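Cystathionine gamma-lyase (Saccharomyces cerevisiae, PDB 1N8P) belongs to the Cys/Met metabolism family of pyridoxal-5'-phosphate-dependent enzymes and binds pyridoxal-5'-phosphate in a four-chain assembly. Local coordinates at residues I86-P91 and Q228-A233; A261-K266 and E375-L380; L328-E333 and E339-V344. All blocks are in the same frame, centred on the assembly; numbering follows the deposited sequence.

Contact 1: I86-P91 and Q228-A233; sequences ILQSLP and QFLQNA
Leu-230 reaches across from helix 221-234 to Gln-88 and Ser-89. This is packing of one helix against the C-terminal part of another, helix 79-88, and the residues that follow, in a PLP-dependent enzyme of the aminotransferase-like fold, and it amounts to one leucine laid against two consecutive residues. The tight part is the isobutyl fork, where the two methyls make the closest approaches. Leu-230 CD1 lies against Ser-89, 3.3 Å from CB and 3.4 Å from CA, while the other branch, Leu-230 CD2, takes Gln-88 CG at 3.6 Å. Gln-88 CG is equally close to both methyls, so the fork straddles it. The two side chains run past each other in opposite directions: the glutamine is extended beyond CG and runs on alongside the leucine, its amide oxygen OE1 3.8 Å from CD2 of Leu-230 and 4.0 Å from CB of the same residue. That route begins with Gln-88 CG tucked between the backbone N and the carbonyl carbon (chi1 74°), which sends the chain out over the leucine. Other neighbours close in on the glutamine: Ile-234 and Val-113 of the same chain, and Asn-115 of the second subunit.

The solvent side is where Ser-89 and Leu-230 are only partly covered, in contrast to the buried Gln-88. The contact is small, burying about 147 Å² in all, and it is apolar across the gap. The serine hydroxyl is used on its own side of the contact instead. Ser-89 OG turns back to the backbone and donates to Ile-86 O at 2.8 Å, the hydroxyl lying 29° out of the carbonyl plane.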
loop_
_atom_site.group_PDB
_atom_site.type_symbol
_atom_site.label_atom_id
_atom_site.label_comp_id
_atom_site.label_asym_id
_atom_site.label_seq_id
_atom_site.Cartn_x
_atom_site.Cartn_y
_atom_site.Cartn_z
ATOM N N ILE A 86 -2.364 29.126 0.921
ATOM C CA ILE A 86 -3.218 30.259 1.214
ATOM C C ILE A 86 -2.396 31.543 1.409
ATOM O O ILE A 86 -2.774 32.613 0.927
ATOM C CB ILE A 86 -4.075 30.016 2.468
ATOM C CG1 ILE A 86 -4.954 28.776 2.287
ATOM C CG2 ILE A 86 -4.967 31.231 2.716
ATOM C CD1 ILE A 86 -5.932 28.514 3.492
ATOM N N LEU A 87 -1.271 31.451 2.102
ATOM C CA LEU A 87 -0.474 32.632 2.299
ATOM C C LEU A 87 0.217 33.112 1.022
ATOM O O LEU A 87 0.418 34.308 0.836
ATOM C CB LEU A 87 0.555 32.384 3.385
ATOM C CG LEU A 87 -0.035 32.170 4.776
ATOM C CD1 LEU A 87 1.050 31.712 5.725
ATOM C CD2 LEU A 87 -0.649 33.448 5.289
ATOM N N GLN A 88 0.588 32.200 0.131
ATOM C CA GLN A 88 1.277 32.613 -1.084
ATOM C C GLN A 88 0.293 33.064 -2.148
ATOM O O GLN A 88 0.697 33.568 -3.190
ATOM C CB GLN A 88 2.176 31.482 -1.611
ATOM C CG GLN A 88 1.461 30.315 -2.270
ATOM C CD GLN A 88 2.295 29.022 -2.256
ATOM O OE1 GLN A 88 1.972 28.049 -2.950
ATOM N NE2 GLN A 88 3.364 29.004 -1.452
ATOM N N SER A 89 -0.997 32.882 -1.884
ATOM C CA SER A 89 -2.023 33.304 -2.822
ATOM C C SER A 89 -2.299 34.773 -2.515
ATOM O O SER A 89 -3.012 35.458 -3.263
ATOM C CB SER A 89 -3.318 32.480 -2.660
ATOM O OG SER A 89 -4.084 32.873 -1.524
ATOM N N LEU A 90 -1.729 35.258 -1.415
ATOM C CA LEU A 90 -1.919 36.653 -1.042
ATOM C C LEU A 90 -1.119 37.589 -1.949
ATOM O O LEU A 90 -0.128 37.188 -2.562
ATOM C CB LEU A 90 -1.511 36.901 0.417
ATOM C CG LEU A 90 -2.371 36.331 1.543
ATOM C CD1 LEU A 90 -1.885 36.922 2.842
ATOM C CD2 LEU A 90 -3.831 36.632 1.324
ATOM N N PRO A 91 -1.548 38.857 -2.043
ATOM C CA PRO A 91 -0.820 39.801 -2.891
ATOM C C PRO A 91 0.529 40.110 -2.250
ATOM O O PRO A 91 0.614 40.272 -1.033
ATOM C CB PRO A 91 -1.751 41.002 -2.929
ATOM C CG PRO A 91 -2.383 40.963 -1.561
ATOM C CD PRO A 91 -2.691 39.506 -1.376
ATOM N N GLN A 228 -6.347 26.547 -6.404
ATOM C CA GLN A 228 -6.074 25.291 -7.095
ATOM C C GLN A 228 -4.922 25.541 -8.072
ATOM O O GLN A 228 -4.150 24.618 -8.389
ATOM C CB GLN A 228 -7.301 24.812 -7.873
ATOM C CG GLN A 228 -6.975 23.891 -9.040
ATOM C CD GLN A 228 -8.202 23.527 -9.864
ATOM O OE1 GLN A 228 -8.955 22.622 -9.518
ATOM N NE2 GLN A 228 -8.411 24.248 -10.957
ATOM N N PHE A 229 -4.808 26.787 -8.555
ATOM C CA PHE A 229 -3.742 27.111 -9.489
ATOM C C PHE A 229 -2.449 26.861 -8.740
ATOM O O PHE A 229 -1.735 25.929 -9.061
ATOM C CB PHE A 229 -3.807 28.570 -9.978
ATOM C CG PHE A 229 -2.684 28.939 -10.941
ATOM C CD1 PHE A 229 -2.807 28.716 -12.308
ATOM C CD2 PHE A 229 -1.482 29.464 -10.466
ATOM C CE1 PHE A 229 -1.753 29.008 -13.185
ATOM C CE2 PHE A 229 -0.428 29.753 -11.341
ATOM C CZ PHE A 229 -0.565 29.523 -12.698
ATOM N N LEU A 230 -2.164 27.675 -7.728
ATOM C CA LEU A 230 -0.950 27.500 -6.928
ATOM C C LEU A 230 -0.680 26.007 -6.688
ATOM O O LEU A 230 0.458 25.537 -6.831
ATOM C CB LEU A 230 -1.095 28.201 -5.572
ATOM C CG LEU A 230 -0.993 29.725 -5.551
ATOM C CD1 LEU A 230 -1.504 30.260 -4.249
ATOM C CD2 LEU A 230 0.457 30.142 -5.745
ATOM N N GLN A 231 -1.741 25.272 -6.348
ATOM C CA GLN A 231 -1.652 23.838 -6.076
ATOM C C GLN A 231 -0.989 23.117 -7.233
ATOM O O GLN A 231 0.039 22.456 -7.067
ATOM C CB GLN A 231 -3.048 23.243 -5.852
ATOM C CG GLN A 231 -3.074 21.748 -5.534
ATOM C CD GLN A 231 -4.389 21.109 -5.947
ATOM O OE1 GLN A 231 -4.914 20.236 -5.264
ATOM N NE2 GLN A 231 -4.924 21.541 -7.089
ATOM N N ASN A 232 -1.581 23.250 -8.414
ATOM C CA ASN A 232 -1.049 22.586 -9.586
ATOM C C ASN A 232 0.369 23.039 -9.910
ATOM O O ASN A 232 1.193 22.248 -10.355
ATOM C CB ASN A 232 -1.958 22.850 -10.777
ATOM C CG ASN A 232 -1.440 22.228 -12.039
ATOM O OD1 ASN A 232 -1.676 21.055 -12.292
ATOM N ND2 ASN A 232 -0.713 23.009 -12.840
ATOM N N ALA A 233 0.662 24.306 -9.655
ATOM C CA ALA A 233 1.970 24.870 -9.986
ATOM C C ALA A 233 3.072 24.667 -8.968
ATOM O O ALA A 233 4.241 24.589 -9.343
ATOM C CB ALA A 233 1.839 26.392 -10.309
#

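Contact 2: A261-K266 and E375-L380; sequences ALSANK and EDTDDL
Thr-377 meets Ser-263 and Lys-266 where the first turn of the C-terminal helix 377-392 comes up against the side of helix 253-271. The threonine is the residue to follow. Its CA lies 5.4 Å from the CA of Ser-263, the nearest backbone approach between 261-266 and 375-380, and its CB points at the other helix, 3.6 Å from Ser-263 OG. From CB the side chain divides. OG1, beside the backbone N with chi1 -67°, meets the serine hydroxyl: Thr-377 OG1 and Ser-263 OG are 2.6 Å apart in a hydrogen bond that either could donate. The methyl CG2, anti to the backbone N, goes the other way and meets the end of the lysine, which passes at about a right angle. Lys-266 CE is 3.7 Å from Thr-377 CG2, and NZ is just as near.

Lys-266 gets there by bending at chi3 (57°), which folds its outer carbons over the methyl instead of letting the chain run straight out. Its ammonium stops 4.1 Å from Asp-378 OD1, beyond salt-bridge distance.

Just before the helix, Asp-376 is the N-cap: its OD1 accepts from Asp-378 N and Asp-379 N, both weak bonds. On the far side, Asp-379 is bonded to Thr-10 and Lys-7 of the third subunit.

The chemistry is thus divided by depth. A buried serine and a threonine spend their hydroxyls on each other, while at the exposed margin an aliphatic lysine stem covers the methyl and the amine probably feels Asp-378 only as a general electrostatic attraction.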
loop_
_atom_site.group_PDB
_atom_site.type_symbol
_atom_site.label_atom_id
_atom_site.label_comp_id
_atom_site.label_asym_id
_atom_site.label_seq_id
_atom_site.Cartn_x
_atom_site.Cartn_y
_atom_site.Cartn_z
ATOM N N ALA A 261 -16.038 12.516 21.821
ATOM C CA ALA A 261 -16.620 13.681 22.470
ATOM C C ALA A 261 -17.391 13.313 23.765
ATOM O O ALA A 261 -17.150 13.911 24.820
ATOM C CB ALA A 261 -17.525 14.438 21.459
ATOM N N LEU A 262 -18.322 12.358 23.695
ATOM C CA LEU A 262 -19.047 11.953 24.901
ATOM C C LEU A 262 -17.996 11.603 25.961
ATOM O O LEU A 262 -18.059 12.064 27.083
ATOM C CB LEU A 262 -19.929 10.710 24.665
ATOM C CG LEU A 262 -20.819 10.511 23.429
ATOM C CD1 LEU A 262 -21.731 9.401 23.790
ATOM C CD2 LEU A 262 -21.632 11.732 23.007
ATOM N N SER A 263 -17.009 10.802 25.595
ATOM C CA SER A 263 -15.989 10.431 26.549
ATOM C C SER A 263 -15.268 11.598 27.178
ATOM O O SER A 263 -15.154 11.644 28.386
ATOM C CB SER A 263 -14.979 9.493 25.903
ATOM O OG SER A 263 -15.535 8.195 25.798
ATOM N N ALA A 264 -14.783 12.534 26.362
ATOM C CA ALA A 264 -14.050 13.715 26.851
ATOM C C ALA A 264 -14.913 14.584 27.747
ATOM O O ALA A 264 -14.425 15.188 28.689
ATOM C CB ALA A 264 -13.511 14.543 25.682
ATOM N N ASN A 265 -16.201 14.646 27.443
ATOM C CA ASN A 265 -17.121 15.408 28.251
ATOM C C ASN A 265 -17.243 14.712 29.594
ATOM O O ASN A 265 -17.098 15.353 30.622
ATOM C CB ASN A 265 -18.488 15.486 27.578
ATOM C CG ASN A 265 -19.537 16.135 28.464
ATOM O OD1 ASN A 265 -20.102 15.492 29.351
ATOM N ND2 ASN A 265 -19.790 17.418 28.236
ATOM N N LYS A 266 -17.501 13.404 29.583
ATOM C CA LYS A 266 -17.633 12.638 30.818
ATOM C C LYS A 266 -16.339 12.616 31.629
ATOM O O LYS A 266 -16.356 12.335 32.833
ATOM C CB LYS A 266 -18.084 11.204 30.532
ATOM C CG LYS A 266 -19.584 11.013 30.451
ATOM C CD LYS A 266 -19.938 9.547 30.279
ATOM C CE LYS A 266 -19.368 8.704 31.420
ATOM N NZ LYS A 266 -19.777 7.265 31.342
ATOM N N GLU A 375 -11.475 4.242 22.957
ATOM C CA GLU A 375 -11.480 3.062 23.828
ATOM C C GLU A 375 -12.715 3.212 24.731
ATOM O O GLU A 375 -13.400 4.216 24.660
ATOM C CB GLU A 375 -10.209 3.011 24.697
ATOM C CG GLU A 375 -8.846 3.142 23.957
ATOM C CD GLU A 375 -8.458 4.579 23.712
ATOM O OE1 GLU A 375 -7.266 4.854 23.486
ATOM O OE2 GLU A 375 -9.346 5.446 23.735
ATOM N N ASP A 376 -13.000 2.233 25.580
ATOM C CA ASP A 376 -14.142 2.334 26.471
ATOM C C ASP A 376 -14.067 3.618 27.347
ATOM O O ASP A 376 -12.986 4.051 27.737
ATOM C CB ASP A 376 -14.209 1.091 27.352
ATOM C CG ASP A 376 -15.434 1.082 28.245
ATOM O OD1 ASP A 376 -15.537 1.933 29.135
ATOM O OD2 ASP A 376 -16.316 0.230 28.058
ATOM N N THR A 377 -15.209 4.238 27.643
ATOM C CA THR A 377 -15.224 5.462 28.451
ATOM C C THR A 377 -14.778 5.276 29.894
ATOM O O THR A 377 -13.981 6.050 30.395
ATOM C CB THR A 377 -16.615 6.122 28.500
ATOM O OG1 THR A 377 -16.968 6.618 27.208
ATOM C CG2 THR A 377 -16.598 7.286 29.471
ATOM N N ASP A 378 -15.329 4.273 30.569
ATOM C CA ASP A 378 -14.978 4.000 31.956
ATOM C C ASP A 378 -13.518 3.579 32.104
ATOM O O ASP A 378 -12.829 4.013 33.035
ATOM C CB ASP A 378 -15.905 2.942 32.541
ATOM C CG ASP A 378 -17.321 3.465 32.764
ATOM O OD1 ASP A 378 -17.488 4.561 33.358
ATOM O OD2 ASP A 378 -18.276 2.774 32.348
ATOM N N ASP A 379 -13.034 2.750 31.186
ATOM C CA ASP A 379 -11.643 2.321 31.232
ATOM C C ASP A 379 -10.715 3.551 31.201
ATOM O O ASP A 379 -9.644 3.569 31.818
ATOM C CB ASP A 379 -11.334 1.451 30.022
ATOM C CG ASP A 379 -12.113 0.180 30.001
ATOM O OD1 ASP A 379 -13.072 0.039 30.763
ATOM O OD2 ASP A 379 -11.764 -0.681 29.194
ATOM N N LEU A 380 -11.125 4.572 30.455
ATOM C CA LEU A 380 -10.342 5.786 30.315
ATOM C C LEU A 380 -10.559 6.696 31.510
ATOM O O LEU A 380 -9.619 7.292 32.029
ATOM C CB LEU A 380 -10.729 6.495 29.035
ATOM C CG LEU A 380 -10.369 5.824 27.715
ATOM C CD1 LEU A 380 -11.152 6.503 26.582
ATOM C CD2 LEU A 380 -8.865 5.902 27.480
#

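Contact 3: L328-E333 and E339-V344; sequences LFTLAE and ESLLEV
Phe-329 turns CG beside its backbone N (chi1 -72°), and this lays the phenyl ring against Ser-340. Ser-340 CB sits over one ring face, offset toward the rim, 3.8 Å from the ring centroid in a CH-pi contact, while Leu-341 O lies at the edge, in the ring plane. The serine's own torsion (chi1 -60°) sets only the direction of OG, which is hydrogen-bonded to Gly-373 N.

Beyond this pair the segments run as two short parallel strands. Thr-330 brackets Leu-341 in the usual parallel fashion: Thr-330 N donates to Ser-340 O at 3.1 Å, and Thr-330 O accepts from Leu-342 N, also at 3.1 Å. A weak bond, Ala-332 N to Leu-342 O, ends the ladder. On one face Leu-341 CD2 packs 3.5 Å from Thr-330 CB; on the other Leu-331 CD1 meets Leu-342 CD2 at 3.9 Å.

At the far end two carboxylates come together with their planes 40° apart, Glu-333 OE1 being 3.2 Å from Glu-343 OE2. No bond joins them, but Thr-349 OG1 bonds Glu-343 OE2 and, weakly, Glu-333 OE1, and Arg-369 makes a salt bridge to Glu-343 OE1.

Strand 341-343 is the inner one, hydrogen-bonded to antiparallel strand 367-371, and 330-331 is an edge strand of the sheet within this chain, where Leu-331 makes backbone bonds to the second subunit. Helix 316-325 covers Leu-331 and Leu-342; helix 377-392 covers the Phe-329 ring through Ile-384 and Asp-383.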
loop_
_atom_site.group_PDB
_atom_site.type_symbol
_atom_site.label_atom_id
_atom_site.label_comp_id
_atom_site.label_asym_id
_atom_site.label_seq_id
_atom_site.Cartn_x
_atom_site.Cartn_y
_atom_site.Cartn_z
ATOM N N LEU A 328 -3.545 3.753 29.576
ATOM C CA LEU A 328 -4.313 3.820 28.344
ATOM C C LEU A 328 -3.994 5.028 27.456
ATOM O O LEU A 328 -3.970 4.895 26.234
ATOM C CB LEU A 328 -5.806 3.765 28.681
ATOM C CG LEU A 328 -6.256 2.459 29.343
ATOM C CD1 LEU A 328 -7.766 2.429 29.461
ATOM C CD2 LEU A 328 -5.755 1.278 28.509
ATOM N N PHE A 329 -3.767 6.204 28.040
ATOM C CA PHE A 329 -3.417 7.372 27.221
ATOM C C PHE A 329 -1.958 7.224 26.884
ATOM O O PHE A 329 -1.202 6.676 27.660
ATOM C CB PHE A 329 -3.660 8.687 27.972
ATOM C CG PHE A 329 -5.107 9.016 28.133
ATOM C CD1 PHE A 329 -5.901 8.278 28.975
ATOM C CD2 PHE A 329 -5.684 10.033 27.395
ATOM C CE1 PHE A 329 -7.255 8.544 29.088
ATOM C CE2 PHE A 329 -7.037 10.303 27.500
ATOM C CZ PHE A 329 -7.820 9.551 28.352
ATOM N N THR A 330 -1.542 7.713 25.736
ATOM C CA THR A 330 -0.153 7.547 25.364
ATOM C C THR A 330 0.579 8.851 25.186
ATOM O O THR A 330 0.180 9.705 24.404
ATOM C CB THR A 330 -0.056 6.669 24.100
ATOM O OG1 THR A 330 -0.445 5.334 24.451
ATOM C CG2 THR A 330 1.322 6.660 23.531
ATOM N N LEU A 331 1.667 8.994 25.936
ATOM C CA LEU A 331 2.476 10.198 25.887
ATOM C C LEU A 331 3.141 10.319 24.528
ATOM O O LEU A 331 3.950 9.479 24.141
ATOM C CB LEU A 331 3.528 10.153 26.992
ATOM C CG LEU A 331 4.370 11.401 27.204
ATOM C CD1 LEU A 331 3.494 12.544 27.660
ATOM C CD2 LEU A 331 5.424 11.094 28.239
ATOM N N ALA A 332 2.779 11.372 23.800
ATOM C CA ALA A 332 3.316 11.628 22.465
ATOM C C ALA A 332 2.872 13.010 22.004
ATOM O O ALA A 332 2.344 13.789 22.788
ATOM C CB ALA A 332 2.806 10.585 21.504
ATOM N N GLU A 333 3.120 13.322 20.739
ATOM C CA GLU A 333 2.694 14.586 20.164
ATOM C C GLU A 333 1.484 14.214 19.341
ATOM O O GLU A 333 1.041 13.082 19.375
ATOM C CB GLU A 333 3.766 15.200 19.263
ATOM C CG GLU A 333 4.933 15.843 20.006
ATOM C CD GLU A 333 4.591 17.196 20.598
ATOM O OE1 GLU A 333 3.590 17.293 21.351
ATOM O OE2 GLU A 333 5.331 18.166 20.311
ATOM N N GLU A 339 -6.540 6.363 19.021
ATOM C CA GLU A 339 -6.086 5.945 20.337
ATOM C C GLU A 339 -5.723 7.159 21.196
ATOM O O GLU A 339 -5.074 8.090 20.736
ATOM C CB GLU A 339 -4.886 5.011 20.190
ATOM C CG GLU A 339 -3.569 5.688 19.814
ATOM C CD GLU A 339 -3.445 6.060 18.348
ATOM O OE1 GLU A 339 -3.541 5.138 17.516
ATOM O OE2 GLU A 339 -3.233 7.264 18.046
ATOM N N SER A 340 -6.161 7.140 22.447
ATOM C CA SER A 340 -5.894 8.221 23.396
ATOM C C SER A 340 -4.438 8.687 23.478
ATOM O O SER A 340 -3.506 7.895 23.387
ATOM C CB SER A 340 -6.354 7.798 24.785
ATOM O OG SER A 340 -7.739 7.529 24.777
ATOM N N LEU A 341 -4.258 9.993 23.648
ATOM C CA LEU A 341 -2.926 10.573 23.767
ATOM C C LEU A 341 -2.903 11.711 24.777
ATOM O O LEU A 341 -3.920 12.301 25.084
ATOM C CB LEU A 341 -2.442 11.084 22.412
ATOM C CG LEU A 341 -2.337 10.020 21.313
ATOM C CD1 LEU A 341 -1.622 10.633 20.121
ATOM C CD2 LEU A 341 -1.574 8.795 21.797
ATOM N N LEU A 342 -1.746 12.005 25.334
ATOM C CA LEU A 342 -1.691 13.108 26.266
ATOM C C LEU A 342 -0.335 13.788 26.130
ATOM O O LEU A 342 0.675 13.160 25.848
ATOM C CB LEU A 342 -1.997 12.629 27.683
ATOM C CG LEU A 342 -0.909 12.267 28.669
ATOM C CD1 LEU A 342 -1.577 11.910 29.965
ATOM C CD2 LEU A 342 -0.076 11.120 28.159
ATOM N N GLU A 343 -0.332 15.100 26.283
ATOM C CA GLU A 343 0.893 15.870 26.115
ATOM C C GLU A 343 0.926 17.069 27.064
ATOM O O GLU A 343 -0.095 17.435 27.650
ATOM C CB GLU A 343 0.972 16.306 24.641
ATOM C CG GLU A 343 1.967 17.356 24.310
ATOM C CD GLU A 343 1.305 18.653 23.904
ATOM O OE1 GLU A 343 0.215 18.973 24.421
ATOM O OE2 GLU A 343 1.889 19.370 23.075
ATOM N N VAL A 344 2.107 17.648 27.243
ATOM C CA VAL A 344 2.287 18.819 28.103
ATOM C C VAL A 344 2.777 19.935 27.200
ATOM O O VAL A 344 3.971 20.154 27.083
ATOM C CB VAL A 344 3.356 18.569 29.178
ATOM C CG1 VAL A 344 3.570 19.831 29.990
ATOM C CG2 VAL A 344 2.940 17.408 30.072
#

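Contacts 2 and 3 are neighbours, their centres about 14 Å apart, and contact 3 is nested inside the loop that contact 2 closes. Glu-375 OE1 lies 2.7 Å from Ser-340 N, a probable hydrogen bond, and Leu-380 CD2 packs 3.5 Å from Phe-329 CE1, so Leu-380 in the first turn of helix 377-392, and Glu-375 just ahead of it, meet the residues leading into the two strands. Contact 1 lies across the chain's centre, about 41 Å from contact 2 and 35 Å from contact 3 between centres. Contacts 1 and 3 touch the second subunit; 2 and 3 touch the third. The Glu-333 side chain is about 8 Å from a bound pyridoxal-5'-phosphate, that of Gln-88 about 14 Å.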